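PDB 3D1N: POU domain, class 6, transcription factor 1 from Homo sapiens, which binds DNA as a transcription factor through a POU-specific domain and a homeodomain, probably preferring a variant of the octamer motif. Local coordinates for residues K11-R16 with R46-D51. The protein carries 2 engineered substitutions. Numbering follows the deposited sequence.
Sequences KNFKIR and RFEKLD. With nucleotides of chain C.
Glu48, from the last turn of helix 41-49, lays its carboxylate against Lys14 and Phe13 of helix 4-18, joining two helices of the POU-specific domain beside the DNA backbone. With CA atoms of Lys14 and Glu48 6.1 Å apart, a glutamate can span the gap. With CG anti to its own carbonyl carbon (chi1 -69°) and the chain extended beyond it, Glu48 carries OE2 to 3.7 Å from CB of Lys14. The same oxygen meets the Phe13 ring at its edge, near the ring plane, 3.9 Å from CD2, where the positively polarised C-H groups suit an anion. Buried Glu48 has stronger partners nearby: Arg17 forms a salt bridge to OE2, and Gln24 gives OE1 a hydrogen bond.

Lys14 crosses Glu48 at about a right angle. A bend at chi3 (-97°) turns the end of its chain so that NZ lies 4.1 Å from Glu48 OE1, beyond salt-bridge range, and 3.8 Å from OP1 of DA11 of chain C. A long, flexible cation suits a place beside both the carboxylate and the phosphate. A methionine in place of Lys14 would probably leave Glu48 and the phosphate without this shared positive charge. Exposed Lys11 reaches back, though its CB points away, to put NZ 3.8 Å from Glu48 O, too long for a hydrogen bond, and near CD1 of Leu50, whose positive phi belongs to the Schellman motif closing helix 41-49. Glu48 OE1 also lies 3.8 Å from OP2 of that nucleotide, so the Lys14 ammonium probably eases the like charge of carboxylate and phosphate, while Arg17 and Gln24 hold the glutamate.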
ATOM      1  N   LYS K  11       9.717 -13.887 -11.920  1.00117.27           N
ATOM      2  CA  LYS K  11       9.734 -12.428 -11.893  1.00115.50           C
ATOM      3  C   LYS K  11       8.750 -11.803 -12.877  1.00108.41           C
ATOM      4  O   LYS K  11       7.870 -11.035 -12.482  1.00101.41           O
ATOM      5  CB  LYS K  11      11.154 -11.914 -12.145  1.00104.85           C
ATOM      6  CG  LYS K  11      12.006 -11.870 -10.880  1.00121.85           C
ATOM      7  CD  LYS K  11      11.660 -13.025  -9.935  1.00123.47           C
ATOM      8  CE  LYS K  11      11.944 -12.669  -8.475  1.00124.85           C
ATOM      9  NZ  LYS K  11      11.355 -13.659  -7.518  1.00101.22           N
ATOM     10  N   ASN K  12       8.883 -12.158 -14.150  1.00103.62           N
ATOM     11  CA  ASN K  12       8.057 -11.562 -15.192  1.00109.12           C
ATOM     12  C   ASN K  12       6.578 -11.910 -15.100  1.00104.54           C
ATOM     13  O   ASN K  12       5.724 -11.075 -15.398  1.00104.37           O
ATOM     14  CB  ASN K  12       8.606 -11.889 -16.580  1.00111.61           C
ATOM     15  CG  ASN K  12       9.874 -11.120 -16.893  1.00118.34           C
ATOM     16  OD1 ASN K  12       9.915 -10.333 -17.836  1.00119.18           O
ATOM     17  ND2 ASN K  12      10.912 -11.327 -16.084  1.00118.07           N
ATOM     18  N   PHE K  13       6.274 -13.133 -14.683  1.00 97.94           N
ATOM     19  CA  PHE K  13       4.878 -13.533 -14.552  1.00107.99           C
ATOM     20  C   PHE K  13       4.126 -12.609 -13.605  1.00103.27           C
ATOM     21  O   PHE K  13       3.018 -12.167 -13.911  1.00 95.64           O
ATOM     22  CB  PHE K  13       4.747 -14.970 -14.055  1.00 96.59           C
ATOM     23  CG  PHE K  13       3.328 -15.379 -13.789  1.00 96.55           C
ATOM     24  CD1 PHE K  13       2.556 -15.932 -14.796  1.00 94.76           C
ATOM     25  CD2 PHE K  13       2.759 -15.194 -12.536  1.00 92.36           C
ATOM     26  CE1 PHE K  13       1.248 -16.306 -14.558  1.00 85.66           C
ATOM     27  CE2 PHE K  13       1.452 -15.565 -12.293  1.00 86.72           C
ATOM     28  CZ  PHE K  13       0.694 -16.124 -13.307  1.00 79.99           C
ATOM     29  N   LYS K  14       4.726 -12.341 -12.448  1.00102.30           N
ATOM     30  CA  LYS K  14       4.109 -11.471 -11.457  1.00 97.67           C
ATOM     31  C   LYS K  14       3.717 -10.145 -12.089  1.00102.81           C
ATOM     32  O   LYS K  14       2.548  -9.753 -12.042  1.00 89.99           O
ATOM     33  CB  LYS K  14       5.049 -11.228 -10.271  1.00 94.92           C
ATOM     34  CG  LYS K  14       4.850  -9.868  -9.606  1.00 94.77           C
ATOM     35  CD  LYS K  14       5.445  -9.799  -8.200  1.00 94.82           C
ATOM     36  CE  LYS K  14       4.388 -10.056  -7.126  1.00 91.90           C
ATOM     37  NZ  LYS K  14       4.788  -9.520  -5.789  1.00 70.12           N
ATOM     38  N   ILE K  15       4.701  -9.483 -12.702  1.00104.02           N
ATOM     39  CA  ILE K  15       4.519  -8.154 -13.282  1.00 98.04           C
ATOM     40  C   ILE K  15       3.560  -8.145 -14.474  1.00102.86           C
ATOM     41  O   ILE K  15       2.858  -7.160 -14.689  1.00107.77           O
ATOM     42  CB  ILE K  15       5.864  -7.498 -13.695  1.00 96.22           C
ATOM     43  CG1 ILE K  15       6.972  -7.835 -12.693  1.00100.24           C
ATOM     44  CG2 ILE K  15       5.704  -5.985 -13.827  1.00 83.99           C
ATOM     45  CD1 ILE K  15       8.301  -7.121 -12.963  1.00 69.69           C
ATOM     46  N   ARG K  16       3.529  -9.225 -15.251  1.00 91.95           N
ATOM     47  CA  ARG K  16       2.542  -9.339 -16.322  1.00 93.77           C
ATOM     48  C   ARG K  16       1.138  -9.411 -15.731  1.00 91.04           C
ATOM     49  O   ARG K  16       0.173  -8.941 -16.330  1.00 92.60           O
ATOM     50  CB  ARG K  16       2.785 -10.592 -17.161  1.00106.01           C
ATOM     51  CG  ARG K  16       4.006 -10.560 -18.056  1.00101.99           C
ATOM     52  CD  ARG K  16       4.085 -11.867 -18.834  1.00115.96           C
ATOM     53  NE  ARG K  16       5.335 -12.026 -19.569  1.00128.19           N
ATOM     54  CZ  ARG K  16       5.600 -13.047 -20.379  1.00120.11           C
ATOM     55  NH1 ARG K  16       4.701 -14.007 -20.564  1.00111.68           N
ATOM     56  NH2 ARG K  16       6.765 -13.106 -21.007  1.00118.79           N
ATOM     57  N   ARG K  46       3.175 -18.495  -3.723  1.00 75.16           N
ATOM     58  CA  ARG K  46       4.372 -19.338  -3.568  1.00 69.76           C
ATOM     59  C   ARG K  46       5.148 -19.409  -4.871  1.00 76.90           C
ATOM     60  O   ARG K  46       6.366 -19.226  -4.888  1.00 70.75           O
ATOM     61  CB  ARG K  46       4.018 -20.776  -3.157  1.00 70.23           C
ATOM     62  CG  ARG K  46       3.048 -20.934  -2.002  1.00 74.03           C
ATOM     63  CD  ARG K  46       3.745 -21.049  -0.674  1.00 64.41           C
ATOM     64  NE  ARG K  46       4.342 -22.365  -0.478  1.00105.45           N
ATOM     65  CZ  ARG K  46       4.940 -22.752   0.647  1.00103.26           C
ATOM     66  NH1 ARG K  46       5.019 -21.921   1.682  1.00 94.68           N
ATOM     67  NH2 ARG K  46       5.461 -23.968   0.736  1.00 80.78           N
ATOM     68  N   PHE K  47       4.435 -19.689  -5.959  1.00 60.05           N
ATOM     69  CA  PHE K  47       5.062 -19.761  -7.267  1.00 70.72           C
ATOM     70  C   PHE K  47       5.890 -18.515  -7.545  1.00 85.12           C
ATOM     71  O   PHE K  47       7.108 -18.584  -7.753  1.00 72.49           O
ATOM     72  CB  PHE K  47       4.016 -19.907  -8.365  1.00 50.93           C
ATOM     73  CG  PHE K  47       4.617 -20.153  -9.723  1.00 92.38           C
ATOM     74  CD1 PHE K  47       5.037 -19.094 -10.520  1.00 80.41           C
ATOM     75  CD2 PHE K  47       4.790 -21.452 -10.195  1.00103.26           C
ATOM     76  CE1 PHE K  47       5.603 -19.323 -11.766  1.00 91.26           C
ATOM     77  CE2 PHE K  47       5.353 -21.688 -11.439  1.00 96.11           C
ATOM     78  CZ  PHE K  47       5.762 -20.622 -12.226  1.00 99.24           C
ATOM     79  N   GLU K  48       5.200 -17.378  -7.556  1.00 81.40           N
ATOM     80  CA  GLU K  48       5.809 -16.089  -7.817  1.00 62.78           C
ATOM     81  C   GLU K  48       7.055 -15.888  -6.987  1.00 74.49           C
ATOM     82  O   GLU K  48       8.125 -15.585  -7.516  1.00 78.30           O
ATOM     83  CB  GLU K  48       4.816 -14.991  -7.480  1.00 75.49           C
ATOM     84  CG  GLU K  48       3.637 -14.933  -8.413  1.00 83.03           C
ATOM     85  CD  GLU K  48       2.901 -13.620  -8.303  1.00 88.98           C
ATOM     86  OE1 GLU K  48       3.111 -12.911  -7.293  1.00 85.68           O
ATOM     87  OE2 GLU K  48       2.122 -13.298  -9.226  1.00100.41           O
ATOM     88  N   LYS K  49       6.900 -16.056  -5.678  1.00 81.05           N
ATOM     89  CA  LYS K  49       7.984 -15.833  -4.730  1.00 84.22           C
ATOM     90  C   LYS K  49       9.036 -16.933  -4.781  1.00 87.18           C
ATOM     91  O   LYS K  49      10.064 -16.847  -4.103  1.00 83.45           O
ATOM     92  CB  LYS K  49       7.428 -15.713  -3.314  1.00 84.51           C
ATOM     93  CG  LYS K  49       6.796 -14.362  -3.009  1.00 90.85           C
ATOM     94  CD  LYS K  49       7.849 -13.272  -2.868  1.00 74.14           C
ATOM     95  CE  LYS K  49       7.613 -12.451  -1.600  1.00 83.87           C
ATOM     96  NZ  LYS K  49       7.903 -13.227  -0.347  1.00 75.08           N
ATOM     97  N   LEU K  50       8.771 -17.958  -5.592  1.00 93.17           N
ATOM     98  CA  LEU K  50       9.656 -19.120  -5.726  1.00 89.44           C
ATOM     99  C   LEU K  50       9.768 -19.907  -4.426  1.00 75.11           C
ATOM    100  O   LEU K  50      10.865 -20.113  -3.910  1.00 89.17           O
ATOM    101  CB  LEU K  50      11.052 -18.704  -6.203  1.00 82.93           C
ATOM    102  CG  LEU K  50      11.140 -18.058  -7.587  1.00104.37           C
ATOM    103  CD1 LEU K  50      12.558 -17.564  -7.869  1.00108.28           C
ATOM    104  CD2 LEU K  50      10.668 -19.029  -8.667  1.00 85.27           C
ATOM    105  N   ASP K  51       8.628 -20.326  -3.890  1.00 74.40           N
ATOM    106  CA  ASP K  51       8.611 -21.188  -2.718  1.00 79.07           C
ATOM    107  C   ASP K  51       7.972 -22.510  -3.090  1.00 76.10           C
ATOM    108  O   ASP K  51       6.885 -22.854  -2.618  1.00 69.42           O
ATOM    109  CB  ASP K  51       7.863 -20.545  -1.551  1.00 88.79           C
ATOM    110  CG  ASP K  51       8.100 -21.273  -0.241  1.00 93.01           C
ATOM    111  OD1 ASP K  51       7.819 -22.489  -0.165  1.00 73.25           O
ATOM    112  OD2 ASP K  51       8.574 -20.629   0.718  1.00108.52           O
TER
ATOM    113  P    DA C  11       3.300 -12.097  -2.447  1.00 69.03           P
ATOM    114  OP1  DA C  11       4.700 -11.628  -2.604  1.00 54.49           O
ATOM    115  OP2  DA C  11       2.713 -12.979  -3.480  1.00 54.37           O
ATOM    116  O5'  DA C  11       3.191 -12.688  -0.964  1.00 52.95           O
ATOM    117  C5'  DA C  11       3.915 -11.960   0.036  1.00 51.77           C
ATOM    118  C4'  DA C  11       3.751 -12.531   1.439  1.00 63.51           C
ATOM    119  O4'  DA C  11       2.361 -12.848   1.671  1.00 57.37           O
ATOM    120  C3'  DA C  11       4.530 -13.810   1.716  1.00 46.46           C
ATOM    121  O3'  DA C  11       5.466 -13.558   2.749  1.00 59.26           O
ATOM    122  C2'  DA C  11       3.465 -14.838   2.111  1.00 57.93           C
ATOM    123  C1'  DA C  11       2.244 -13.999   2.464  1.00 37.48           C
ATOM    124  N9   DA C  11       0.930 -14.532   2.110  1.00 39.21           N
ATOM    125  C8   DA C  11       0.412 -14.768   0.851  1.00 37.23           C
ATOM    126  N7   DA C  11      -0.835 -15.227   0.869  1.00 32.97           N
ATOM    127  C5   DA C  11      -1.147 -15.285   2.229  1.00 35.62           C
ATOM    128  C6   DA C  11      -2.310 -15.685   2.931  1.00 38.97           C
ATOM    129  N6   DA C  11      -3.423 -16.110   2.329  1.00 28.13           N
ATOM    130  N1   DA C  11      -2.287 -15.622   4.281  1.00 34.93           N
ATOM    131  C2   DA C  11      -1.165 -15.181   4.870  1.00 42.01           C
ATOM    132  N3   DA C  11      -0.011 -14.777   4.327  1.00 32.13           N
ATOM    133  C4   DA C  11      -0.073 -14.855   2.996  1.00 22.08           C
TER